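Local structure of Fe(2+) transporter FeoB (Legionella pneumophila, 3IBY) at residues 183-187 / 204-208; 21-27 / 39-43; 43-48 / 158-162; 92-96 / 122-128. The protein probably transports ferrous iron across the inner membrane in a GTP-driven uptake system, of which this chain is the cytosolic part that carries the GTP-binding domain. All coordinates share one frame; numbering follows the deposited sequence.

Interaction 1 (183-187 / 204-208); sequences LNDLE and SRRLA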
loop_
_atom_site.group_PDB
_atom_site.type_symbol
_atom_site.label_atom_id
_atom_site.label_comp_id
_atom_site.label_asym_id
_atom_site.label_seq_id
_atom_site.Cartn_x
_atom_site.Cartn_y
_atom_site.Cartn_z
ATOM N N LEU A 183 -17.099 10.624 7.567
ATOM C CA LEU A 183 -16.041 9.673 7.860
ATOM C C LEU A 183 -15.823 9.509 9.375
ATOM O O LEU A 183 -15.514 8.394 9.835
ATOM C CB LEU A 183 -14.722 10.076 7.188
ATOM C CG LEU A 183 -14.517 9.995 5.660
ATOM C CD1 LEU A 183 -13.194 10.662 5.316
ATOM C CD2 LEU A 183 -14.549 8.553 5.062
ATOM N N ASN A 184 -15.983 10.582 10.158
ATOM C CA ASN A 184 -15.803 10.461 11.608
ATOM C C ASN A 184 -16.990 9.743 12.289
ATOM O O ASN A 184 -16.795 9.034 13.289
ATOM C CB ASN A 184 -15.506 11.824 12.263
ATOM C CG ASN A 184 -14.254 12.499 11.702
ATOM O OD1 ASN A 184 -13.303 11.858 11.263
ATOM N ND2 ASN A 184 -14.266 13.805 11.708
ATOM N N ASP A 185 -18.209 9.919 11.756
ATOM C CA ASP A 185 -19.386 9.135 12.215
ATOM C C ASP A 185 -19.166 7.656 11.867
ATOM O O ASP A 185 -19.350 6.759 12.684
ATOM C CB ASP A 185 -20.714 9.628 11.593
ATOM C CG ASP A 185 -21.372 10.771 12.391
ATOM O OD1 ASP A 185 -22.199 11.521 11.810
ATOM O OD2 ASP A 185 -21.062 10.928 13.596
ATOM N N LEU A 186 -18.743 7.421 10.642
ATOM C CA LEU A 186 -18.511 6.087 10.169
ATOM C C LEU A 186 -17.459 5.393 11.042
ATOM O O LEU A 186 -17.726 4.310 11.558
ATOM C CB LEU A 186 -18.104 6.147 8.704
ATOM C CG LEU A 186 -18.323 4.899 7.888
ATOM C CD1 LEU A 186 -19.784 4.515 7.905
ATOM C CD2 LEU A 186 -17.831 5.144 6.478
ATOM N N GLU A 187 -16.307 6.038 11.255
ATOM C CA GLU A 187 -15.279 5.499 12.160
ATOM C C GLU A 187 -15.831 5.144 13.537
ATOM O O GLU A 187 -15.508 4.103 14.087
ATOM C CB GLU A 187 -14.073 6.449 12.320
ATOM C CG GLU A 187 -12.925 5.853 13.185
ATOM C CD GLU A 187 -11.571 6.632 13.151
ATOM O OE1 GLU A 187 -11.558 7.869 12.992
ATOM O OE2 GLU A 187 -10.494 5.996 13.318
ATOM N N SER A 204 -13.321 2.369 7.358
ATOM C CA SER A 204 -14.170 3.536 7.079
ATOM C C SER A 204 -13.877 4.189 5.715
ATOM O O SER A 204 -14.816 4.512 4.934
ATOM C CB SER A 204 -14.065 4.582 8.221
ATOM O OG SER A 204 -12.733 4.945 8.498
ATOM N N ARG A 205 -12.583 4.373 5.439
ATOM C CA ARG A 205 -12.135 4.921 4.159
ATOM C C ARG A 205 -12.537 4.021 3.018
ATOM O O ARG A 205 -12.999 4.493 1.993
ATOM C CB ARG A 205 -10.628 5.142 4.150
ATOM C CG ARG A 205 -10.176 6.500 4.735
ATOM C CD ARG A 205 -10.562 6.634 6.169
ATOM N NE ARG A 205 -10.331 7.963 6.688
ATOM C CZ ARG A 205 -10.856 8.408 7.829
ATOM N NH1 ARG A 205 -11.645 7.631 8.577
ATOM N NH2 ARG A 205 -10.580 9.626 8.242
ATOM N N ARG A 206 -12.410 2.719 3.198
ATOM C CA ARG A 206 -12.801 1.803 2.144
ATOM C C ARG A 206 -14.309 1.863 1.849
ATOM O O ARG A 206 -14.747 1.922 0.681
ATOM C CB ARG A 206 -12.330 0.384 2.494
ATOM C CG ARG A 206 -10.929 0.011 1.978
ATOM C CD ARG A 206 -10.151 1.192 1.373
ATOM N NE ARG A 206 -9.018 1.554 2.211
ATOM C CZ ARG A 206 -8.377 2.710 2.186
ATOM N NH1 ARG A 206 -8.737 3.722 1.405
ATOM N NH2 ARG A 206 -7.346 2.853 2.985
ATOM N N LEU A 207 -15.096 1.833 2.910
ATOM C CA LEU A 207 -16.537 2.016 2.780
ATOM C C LEU A 207 -16.829 3.310 2.024
ATOM O O LEU A 207 -17.593 3.321 1.061
ATOM C CB LEU A 207 -17.176 2.063 4.164
ATOM C CG LEU A 207 -17.838 0.801 4.687
ATOM C CD1 LEU A 207 -17.293 -0.424 3.942
ATOM C CD2 LEU A 207 -17.686 0.708 6.221
ATOM N N ALA A 208 -16.189 4.389 2.464
ATOM C CA ALA A 208 -16.323 5.705 1.842
ATOM C C ALA A 208 -16.041 5.640 0.367
ATOM O O ALA A 208 -16.626 6.364 -0.414
ATOM C CB ALA A 208 -15.381 6.688 2.496
#
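Two helices of the helical domain that follows the G domain pack here, where Leu183 and Leu186 of helix 177-193 meet Ser204, Arg205, Leu207 and Ala208 of helix 197-209. The axes of the two short segments cross at 126°, with a closest approach of 9.7 Å. Leu183 splits its two methyls between two partners. CD2 presses on Ala208 CB at 3.3 Å, while CD1 lies over one face of the Arg205 guanidinium, offset toward its rim. Leu186 has CG turned opposite its backbone N (chi1 -157°), and its CD2 reaches between Ser204 O, at 3.4 Å, and Leu207 CB, at 3.9 Å. Leu183 and Ala208 also touch Leu238 of helix 234-253. Leu186 and Leu207 both rest on Leu223 of helix 219-229, so the contact is part of a four-helix core. No hydrogen bond crosses between the segments. Ser204 OG is served within helix 197-209, by the backbone oxygens of Ala200 and Tyr201. Arg205 bends at chi2 (62°) and also makes a cation-pi contact with Tyr201. Its NH1 donates to Ser204 OG in the guanidinium plane (2.9 Å), while Glu187 OE1 stays 4.4 Å from NH1, beyond a salt bridge.

Interaction 2 (21-27 / 39-43); sequences LTNANQR and KTGEF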
loop_
_atom_site.group_PDB
_atom_site.type_symbol
_atom_site.label_atom_id
_atom_site.label_comp_id
_atom_site.label_asym_id
_atom_site.label_seq_id
_atom_site.Cartn_x
_atom_site.Cartn_y
_atom_site.Cartn_z
ATOM N N LEU A 21 14.876 -10.897 -3.795
ATOM C CA LEU A 21 14.892 -11.169 -2.354
ATOM C C LEU A 21 14.943 -12.664 -2.050
ATOM O O LEU A 21 15.694 -13.092 -1.213
ATOM C CB LEU A 21 13.647 -10.576 -1.724
ATOM C CG LEU A 21 13.530 -9.047 -1.638
ATOM C CD1 LEU A 21 12.150 -8.743 -1.191
ATOM C CD2 LEU A 21 14.453 -8.458 -0.662
ATOM N N THR A 22 14.179 -13.469 -2.772
ATOM C CA THR A 22 13.957 -14.864 -2.384
ATOM C C THR A 22 14.803 -15.890 -3.144
ATOM O O THR A 22 14.973 -16.987 -2.685
ATOM C CB THR A 22 12.494 -15.186 -2.576
ATOM O OG1 THR A 22 12.206 -15.253 -3.975
ATOM C CG2 THR A 22 11.669 -14.070 -1.978
ATOM N N ASN A 23 15.303 -15.530 -4.314
ATOM C CA ASN A 23 16.117 -16.390 -5.142
ATOM C C ASN A 23 15.460 -17.705 -5.471
ATOM O O ASN A 23 14.384 -17.675 -6.024
ATOM C CB ASN A 23 17.473 -16.532 -4.517
ATOM C CG ASN A 23 18.151 -15.162 -4.245
ATOM O OD1 ASN A 23 18.525 -14.861 -3.100
ATOM N ND2 ASN A 23 18.300 -14.341 -5.297
ATOM N N ALA A 24 16.059 -18.860 -5.176
ATOM C CA ALA A 24 15.412 -20.140 -5.510
ATOM C C ALA A 24 14.485 -20.563 -4.378
ATOM O O ALA A 24 13.724 -21.538 -4.493
ATOM C CB ALA A 24 16.440 -21.204 -5.770
ATOM N N ASN A 25 14.560 -19.830 -3.267
ATOM C CA ASN A 25 13.732 -20.153 -2.088
ATOM C C ASN A 25 12.343 -19.505 -2.220
ATOM O O ASN A 25 12.008 -18.545 -1.492
ATOM C CB ASN A 25 14.398 -19.741 -0.772
ATOM C CG ASN A 25 15.779 -20.223 -0.686
ATOM O OD1 ASN A 25 16.030 -21.400 -0.769
ATOM N ND2 ASN A 25 16.714 -19.304 -0.574
ATOM N N GLN A 26 11.551 -20.063 -3.139
ATOM C CA GLN A 26 10.255 -19.522 -3.439
ATOM C C GLN A 26 9.437 -20.612 -4.076
ATOM O O GLN A 26 9.987 -21.529 -4.657
ATOM C CB GLN A 26 10.399 -18.345 -4.369
ATOM C CG GLN A 26 11.184 -18.639 -5.658
ATOM C CD GLN A 26 10.873 -17.648 -6.712
ATOM O OE1 GLN A 26 11.680 -16.813 -7.025
ATOM N NE2 GLN A 26 9.653 -17.667 -7.202
ATOM N N ARG A 27 8.122 -20.505 -3.976
ATOM C CA ARG A 27 7.216 -21.485 -4.546
ATOM C C ARG A 27 5.886 -20.954 -4.987
ATOM O O ARG A 27 5.528 -19.876 -4.692
ATOM C CB ARG A 27 7.007 -22.629 -3.612
ATOM C CG ARG A 27 6.192 -22.272 -2.509
ATOM C CD ARG A 27 6.582 -23.025 -1.342
ATOM N NE ARG A 27 6.592 -22.135 -0.235
ATOM C CZ ARG A 27 7.638 -21.454 0.169
ATOM N NH1 ARG A 27 8.823 -21.624 -0.376
ATOM N NH2 ARG A 27 7.484 -20.651 1.179
ATOM N N LYS A 39 2.448 -16.729 -4.768
ATOM C CA LYS A 39 3.891 -17.006 -4.703
ATOM C C LYS A 39 4.340 -16.609 -3.339
ATOM O O LYS A 39 4.028 -15.495 -2.877
ATOM C CB LYS A 39 4.670 -16.200 -5.726
ATOM C CG LYS A 39 4.691 -16.785 -7.176
ATOM C CD LYS A 39 3.548 -16.254 -8.073
ATOM C CE LYS A 39 3.982 -16.122 -9.566
ATOM N NZ LYS A 39 4.546 -14.749 -9.912
ATOM N N THR A 40 5.054 -17.516 -2.676
ATOM C CA THR A 40 5.592 -17.238 -1.353
ATOM C C THR A 40 7.073 -17.558 -1.409
ATOM O O THR A 40 7.496 -18.385 -2.190
ATOM C CB THR A 40 4.885 -18.064 -0.260
ATOM O OG1 THR A 40 4.945 -19.464 -0.611
ATOM C CG2 THR A 40 3.386 -17.603 -0.058
ATOM N N GLY A 41 7.865 -16.857 -0.617
ATOM C CA GLY A 41 9.262 -17.205 -0.436
ATOM C C GLY A 41 9.894 -16.663 0.859
ATOM O O GLY A 41 9.242 -16.049 1.693
ATOM N N GLU A 42 11.186 -16.907 1.030
ATOM C CA GLU A 42 11.839 -16.491 2.246
ATOM C C GLU A 42 13.350 -16.260 2.047
ATOM O O GLU A 42 13.958 -16.769 1.103
ATOM C CB GLU A 42 11.513 -17.470 3.391
ATOM C CG GLU A 42 11.803 -18.990 3.109
ATOM C CD GLU A 42 10.819 -19.612 2.146
ATOM O OE1 GLU A 42 9.620 -19.305 2.291
ATOM O OE2 GLU A 42 11.232 -20.375 1.232
ATOM N N PHE A 43 13.936 -15.426 2.894
ATOM C CA PHE A 43 15.364 -15.305 2.899
ATOM C C PHE A 43 15.874 -15.147 4.316
ATOM O O PHE A 43 15.154 -14.711 5.193
ATOM C CB PHE A 43 15.823 -14.172 1.972
ATOM C CG PHE A 43 15.309 -12.815 2.345
ATOM C CD1 PHE A 43 14.043 -12.413 1.974
ATOM C CD2 PHE A 43 16.097 -11.932 3.056
ATOM C CE1 PHE A 43 13.567 -11.166 2.316
ATOM C CE2 PHE A 43 15.645 -10.653 3.385
ATOM C CZ PHE A 43 14.370 -10.267 3.019
HETATM O O HOH W 1 16.554 -17.008 0.158
#
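Gln26 and Arg27 pair with Gly41 and Thr40 as antiparallel strands, Gln26-Gly41 being the non-hydrogen-bonded pair and Arg27-Thr40 the hydrogen-bonded one. Arg27 N donates to Thr40 O (2.8 Å), and Thr40 N donates back to Arg27 O (3.1 Å). Glu42 N adds a bond to Asn25 O at 3.1 Å. The Gln26 and Gly41 CA atoms come within 3.9 Å, and Asn25 O lies close to Gly41 CA (3.2 Å). Arg27 bends at chi2 and chi3 and grips Glu42 end-on. NH2 meets OE1 at 2.8 Å and NH1 meets OE2 at 3.2 Å, each carboxylate oxygen using its syn lone pair. This pair of hydrogen bonds, a salt bridge, holds the two groups nearly coplanar (19° between planes). Thr40 O sits over the centre of one guanidinium face. Before the strand, a type II' turn from Thr22 to Asn25 leads out of helix 14-22. A water there donates to Thr22 O and Glu42 O. At the far end Leu21 CB packs on Phe43 CE1 at 4.1 Å. Lys39 lies near Thr15 and Asp54, predicted GTP-binding residues. The pairing belongs to the beta hairpin of strands 26-30 and 37-45, at one edge of the G-domain sheet.

Interaction 3 (43-48 / 158-162); sequences FLLGEH and QQSLL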
loop_
_atom_site.group_PDB
_atom_site.type_symbol
_atom_site.label_atom_id
_atom_site.label_comp_id
_atom_site.label_asym_id
_atom_site.label_seq_id
_atom_site.Cartn_x
_atom_site.Cartn_y
_atom_site.Cartn_z
ATOM N N PHE A 43 13.936 -15.426 2.894
ATOM C CA PHE A 43 15.364 -15.305 2.899
ATOM C C PHE A 43 15.874 -15.147 4.316
ATOM O O PHE A 43 15.154 -14.711 5.193
ATOM C CB PHE A 43 15.823 -14.172 1.972
ATOM C CG PHE A 43 15.309 -12.815 2.345
ATOM C CD1 PHE A 43 14.043 -12.413 1.974
ATOM C CD2 PHE A 43 16.097 -11.932 3.056
ATOM C CE1 PHE A 43 13.567 -11.166 2.316
ATOM C CE2 PHE A 43 15.645 -10.653 3.385
ATOM C CZ PHE A 43 14.370 -10.267 3.019
ATOM N N LEU A 44 17.121 -15.547 4.534
ATOM C CA LEU A 44 17.802 -15.278 5.776
ATOM C C LEU A 44 18.473 -13.915 5.698
ATOM O O LEU A 44 18.908 -13.496 4.632
ATOM C CB LEU A 44 18.815 -16.377 6.055
ATOM C CG LEU A 44 18.191 -17.717 6.424
ATOM C CD1 LEU A 44 19.265 -18.822 6.543
ATOM C CD2 LEU A 44 17.359 -17.609 7.698
ATOM N N LEU A 45 18.520 -13.212 6.827
ATOM C CA LEU A 45 19.100 -11.879 6.909
ATOM C C LEU A 45 19.822 -11.846 8.222
ATOM O O LEU A 45 19.378 -11.254 9.226
ATOM C CB LEU A 45 18.022 -10.815 6.827
ATOM C CG LEU A 45 18.526 -9.363 6.700
ATOM C CD1 LEU A 45 19.923 -9.277 6.060
ATOM C CD2 LEU A 45 17.512 -8.479 5.924
ATOM N N GLY A 46 20.961 -12.524 8.195
ATOM C CA GLY A 46 21.669 -12.930 9.390
ATOM C C GLY A 46 20.964 -14.148 9.951
ATOM O O GLY A 46 20.656 -15.106 9.216
ATOM N N GLU A 47 20.693 -14.095 11.255
ATOM C CA GLU A 47 20.057 -15.205 11.939
ATOM C C GLU A 47 18.559 -15.119 11.693
ATOM O O GLU A 47 17.898 -16.151 11.669
ATOM C CB GLU A 47 20.414 -15.190 13.416
ATOM C CG GLU A 47 21.924 -14.867 13.644
ATOM C CD GLU A 47 22.582 -15.646 14.776
ATOM O OE1 GLU A 47 22.218 -16.819 15.009
ATOM O OE2 GLU A 47 23.506 -15.087 15.416
ATOM N N HIS A 48 18.072 -13.892 11.451
ATOM C CA HIS A 48 16.676 -13.576 11.100
ATOM C C HIS A 48 16.079 -14.194 9.813
ATOM O O HIS A 48 16.555 -13.932 8.718
ATOM C CB HIS A 48 16.536 -12.066 10.958
ATOM C CG HIS A 48 16.778 -11.327 12.233
ATOM N ND1 HIS A 48 18.006 -10.784 12.556
ATOM C CD2 HIS A 48 15.958 -11.065 13.278
ATOM C CE1 HIS A 48 17.931 -10.216 13.747
ATOM N NE2 HIS A 48 16.701 -10.372 14.207
ATOM N N GLN A 158 16.921 -4.746 2.464
ATOM C CA GLN A 158 16.984 -5.845 3.413
ATOM C C GLN A 158 17.247 -5.250 4.764
ATOM O O GLN A 158 16.543 -5.516 5.685
ATOM C CB GLN A 158 18.089 -6.828 3.038
ATOM C CG GLN A 158 17.766 -7.792 1.862
ATOM C CD GLN A 158 19.030 -8.537 1.361
ATOM O OE1 GLN A 158 20.142 -8.207 1.757
ATOM N NE2 GLN A 158 18.852 -9.534 0.511
ATOM N N GLN A 159 18.271 -4.428 4.875
ATOM C CA GLN A 159 18.626 -3.840 6.161
ATOM C C GLN A 159 17.424 -3.096 6.764
ATOM O O GLN A 159 17.018 -3.361 7.889
ATOM C CB GLN A 159 19.820 -2.911 6.009
ATOM C CG GLN A 159 20.844 -3.099 7.091
ATOM C CD GLN A 159 21.393 -4.507 7.106
ATOM O OE1 GLN A 159 21.614 -5.102 6.045
ATOM N NE2 GLN A 159 21.575 -5.067 8.305
ATOM N N SER A 160 16.817 -2.216 5.979
ATOM C CA SER A 160 15.631 -1.497 6.401
ATOM C C SER A 160 14.460 -2.411 6.839
ATOM O O SER A 160 13.594 -1.974 7.607
ATOM C CB SER A 160 15.178 -0.621 5.245
ATOM O OG SER A 160 14.247 0.334 5.667
ATOM N N LEU A 161 14.420 -3.659 6.377
ATOM C CA LEU A 161 13.420 -4.613 6.853
ATOM C C LEU A 161 13.499 -4.958 8.304
ATOM O O LEU A 161 12.484 -5.119 8.942
ATOM C CB LEU A 161 13.538 -5.922 6.137
ATOM C CG LEU A 161 12.773 -5.950 4.851
ATOM C CD1 LEU A 161 12.810 -7.386 4.429
ATOM C CD2 LEU A 161 11.350 -5.436 5.053
ATOM N N LEU A 162 14.708 -5.128 8.806
ATOM C CA LEU A 162 14.914 -5.417 10.209
ATOM C C LEU A 162 14.476 -4.287 11.148
ATOM O O LEU A 162 14.231 -4.529 12.318
ATOM C CB LEU A 162 16.391 -5.720 10.464
ATOM C CG LEU A 162 16.916 -7.020 9.878
ATOM C CD1 LEU A 162 18.416 -7.090 10.108
ATOM C CD2 LEU A 162 16.212 -8.206 10.496
#
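The His48 ring carries Leu162 CD2 over one face, and the Phe43 ring has Leu161 CD1 at its edge, near the ring plane. These rings sit where strand 37-45 and the type II' turn that links it to strand 48-54 meet helix 154-162, within the P-loop G domain. Leu162 CD2 is 3.8 Å from the His48 centroid and 20° off the ring normal, a CH-pi contact displaced toward the rim. The backbone oxygen of Leu45 lies at the His48 edge, in the ring plane. Phe43 CZ touches Leu161 CD1 at 3.6 Å, and Phe43 CE2 meets Gln158 CG at 3.9 Å. The Phe43 ring and the Gln158 amide planes are 24° apart.

Between the two rings Leu45 reaches out to the helix. Its CG is anti to the backbone N (chi1 -172°), which carries CD2 to the helix backbone. There CD2 lies 3.1 Å from Gln158 O and 3.4 Å from Gln158 CB. Leu162 serves two neighbours with its branches, CD2 for His48 and CD1 for Leu45. The segments share no hydrogen bond, so the contact is packing. Phe43 and Leu45 also rest on Ile50 of strand 48-54. The turn from Leu45 to His48 is closed by Leu45 N donating to His48 O at 2.8 Å, and Leu162 CD1 packs beside the turn on Leu45 CG, 4.1 Å away.

Interaction 4 (92-96 / 122-128); sequences DACHL and IAEHRGI
Cys94 is the central residue of this contact, touching Ile122, Ala123, Arg126 and Ile128. Its SG lies 3.5 Å from Ala123 N and 3.8 Å from Ile122 CB. The SG stands anti to the carbonyl carbon (chi1 -56°), bringing it to the backbone of Ala123 and the side chain of Ile122. The same sulfur sits over one face of the Arg126 guanidinium, and Cys94 CB meets Arg126 NH1 at 3.7 Å. Arg126 reaches there with an extended chain from CG to NE. At the edge of its guanidinium, near the plane, lies His95 CE1; the ring and guanidinium planes stand 76° apart. On another side of Cys94, Ile128 brings CD1 to Cys94 CA at 3.7 Å. Ala93 CB and Ala123 CB, also 3.7 Å apart, close the small apolar patch.

Bonds within each segment position the two sides. Asp92 OD1 accepts from Cys94 N at 2.9 Å, an Asx turn, with the donor above the carboxylate plane. Asp92 OD2 takes a weak bond from His95 ND1, and the backbone of Ala93 is bonded to that of Asn118. In the segment 122-128 the helix ends in a Schellman motif. Ile128 N donates to Ala123 O at 2.7 Å, and Gly127, with positive phi, donates from its N to Glu124 O. This chain reversal brings Ile128 back to the Cys94 loop. The arrangement joins the loop after strand 86-92 to helix 120-125, which begins within the predicted GTP-binding residues 118-121; these probably occupy the place of the NKxD (G4) motif of G domains.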
loop_
_atom_site.group_PDB
_atom_site.type_symbol
_atom_site.label_atom_id
_atom_site.label_comp_id
_atom_site.label_asym_id
_atom_site.label_seq_id
_atom_site.Cartn_x
_atom_site.Cartn_y
_atom_site.Cartn_z
ATOM N N ASP A 92 7.142 2.206 -8.667
ATOM C CA ASP A 92 7.859 2.474 -9.920
ATOM C C ASP A 92 8.172 3.966 -9.974
ATOM O O ASP A 92 7.271 4.767 -10.098
ATOM C CB ASP A 92 7.007 2.067 -11.143
ATOM C CG ASP A 92 7.747 2.277 -12.490
ATOM O OD1 ASP A 92 8.813 2.919 -12.460
ATOM O OD2 ASP A 92 7.282 1.812 -13.580
ATOM N N ALA A 93 9.455 4.331 -9.948
ATOM C CA ALA A 93 9.882 5.761 -9.965
ATOM C C ALA A 93 9.312 6.540 -11.134
ATOM O O ALA A 93 9.109 7.745 -11.073
ATOM C CB ALA A 93 11.383 5.867 -9.945
ATOM N N CYS A 94 9.009 5.849 -12.196
ATOM C CA CYS A 94 8.554 6.517 -13.375
ATOM C C CYS A 94 7.064 6.863 -13.312
ATOM O O CYS A 94 6.540 7.507 -14.216
ATOM C CB CYS A 94 8.792 5.609 -14.602
ATOM S SG CYS A 94 10.507 5.035 -14.846
ATOM N N HIS A 95 6.338 6.376 -12.317
ATOM C CA HIS A 95 4.904 6.647 -12.284
ATOM C C HIS A 95 4.542 6.829 -10.863
ATOM O O HIS A 95 3.632 6.157 -10.372
ATOM C CB HIS A 95 4.105 5.495 -12.889
ATOM C CG HIS A 95 4.419 5.254 -14.328
ATOM N ND1 HIS A 95 5.118 4.149 -14.752
ATOM C CD2 HIS A 95 4.192 6.004 -15.432
ATOM C CE1 HIS A 95 5.252 4.194 -16.067
ATOM N NE2 HIS A 95 4.702 5.310 -16.503
ATOM N N LEU A 96 5.283 7.726 -10.217
ATOM C CA LEU A 96 5.203 7.990 -8.802
ATOM C C LEU A 96 3.807 8.398 -8.409
ATOM O O LEU A 96 3.211 7.800 -7.534
ATOM C CB LEU A 96 6.199 9.090 -8.437
ATOM C CG LEU A 96 6.478 9.281 -6.953
ATOM C CD1 LEU A 96 7.081 7.985 -6.363
ATOM C CD2 LEU A 96 7.356 10.530 -6.722
ATOM N N ILE A 122 15.608 3.596 -15.121
ATOM C CA ILE A 122 14.690 4.009 -16.195
ATOM C C ILE A 122 14.222 5.416 -15.905
ATOM O O ILE A 122 14.107 6.228 -16.803
ATOM C CB ILE A 122 13.451 3.109 -16.357
ATOM C CG1 ILE A 122 13.832 1.621 -16.396
ATOM C CG2 ILE A 122 12.686 3.514 -17.632
ATOM C CD1 ILE A 122 14.685 1.202 -17.548
ATOM N N ALA A 123 13.929 5.674 -14.637
ATOM C CA ALA A 123 13.645 7.016 -14.128
ATOM C C ALA A 123 14.655 8.036 -14.592
ATOM O O ALA A 123 14.274 9.100 -15.053
ATOM C CB ALA A 123 13.647 7.005 -12.614
ATOM N N GLU A 124 15.941 7.718 -14.426
ATOM C CA GLU A 124 17.026 8.625 -14.807
ATOM C C GLU A 124 17.141 8.825 -16.325
ATOM O O GLU A 124 17.367 9.961 -16.790
ATOM C CB GLU A 124 18.372 8.116 -14.284
ATOM C CG GLU A 124 19.526 9.162 -14.547
ATOM C CD GLU A 124 20.937 8.604 -14.321
ATOM O OE1 GLU A 124 21.157 7.387 -14.485
ATOM O OE2 GLU A 124 21.839 9.391 -13.980
ATOM N N HIS A 125 17.048 7.710 -17.066
ATOM C CA HIS A 125 17.035 7.701 -18.528
ATOM C C HIS A 125 15.935 8.584 -19.073
ATOM O O HIS A 125 16.112 9.231 -20.094
ATOM C CB HIS A 125 16.811 6.279 -19.031
ATOM C CG HIS A 125 16.658 6.171 -20.517
ATOM N ND1 HIS A 125 17.722 6.288 -21.388
ATOM C CD2 HIS A 125 15.566 5.940 -21.282
ATOM C CE1 HIS A 125 17.286 6.140 -22.626
ATOM N NE2 HIS A 125 15.983 5.916 -22.586
ATOM N N ARG A 126 14.788 8.622 -18.398
ATOM C CA ARG A 126 13.672 9.499 -18.832
ATOM C C ARG A 126 13.751 10.934 -18.289
ATOM O O ARG A 126 12.823 11.727 -18.463
ATOM C CB ARG A 126 12.333 8.856 -18.466
ATOM C CG ARG A 126 12.152 7.509 -19.135
ATOM C CD ARG A 126 10.882 6.942 -18.682
ATOM N NE ARG A 126 10.642 5.620 -19.212
ATOM C CZ ARG A 126 9.515 4.943 -19.015
ATOM N NH1 ARG A 126 8.526 5.467 -18.290
ATOM N NH2 ARG A 126 9.380 3.727 -19.526
ATOM N N GLY A 127 14.885 11.260 -17.667
ATOM C CA GLY A 127 15.111 12.557 -17.051
ATOM C C GLY A 127 14.188 12.826 -15.882
ATOM O O GLY A 127 13.790 13.965 -15.684
ATOM N N ILE A 128 13.827 11.789 -15.129
ATOM C CA ILE A 128 13.013 11.943 -13.918
ATOM C C ILE A 128 13.939 11.932 -12.703
ATOM O O ILE A 128 14.728 11.001 -12.493
ATOM C CB ILE A 128 11.922 10.834 -13.742
ATOM C CG1 ILE A 128 10.976 10.770 -14.962
ATOM C CG2 ILE A 128 11.098 11.117 -12.507
ATOM C CD1 ILE A 128 10.094 9.471 -15.092
#

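Overall arrangement
Interactions 2, 3 and 4 lie in the G domain; interaction 1 lies in the helices that follow it. Interactions 2 and 3 share Phe43 and strand 37-45, and their centres are 14 Å apart. They touch where Leu21 CD2 meets Gln158 CG at 4.2 Å. Together they pack the edge hairpin against helices 14-22 and 154-162. Interaction 4 is 27 to 28 Å from both by centres. Its residues fall in the chain between the two segments of interaction 3. Interaction 1 comes last along the chain, on the opposite side of the chain's centre, 35 to 37 Å from the others by centres. It touches none of the three contacts within the GTP-binding domain.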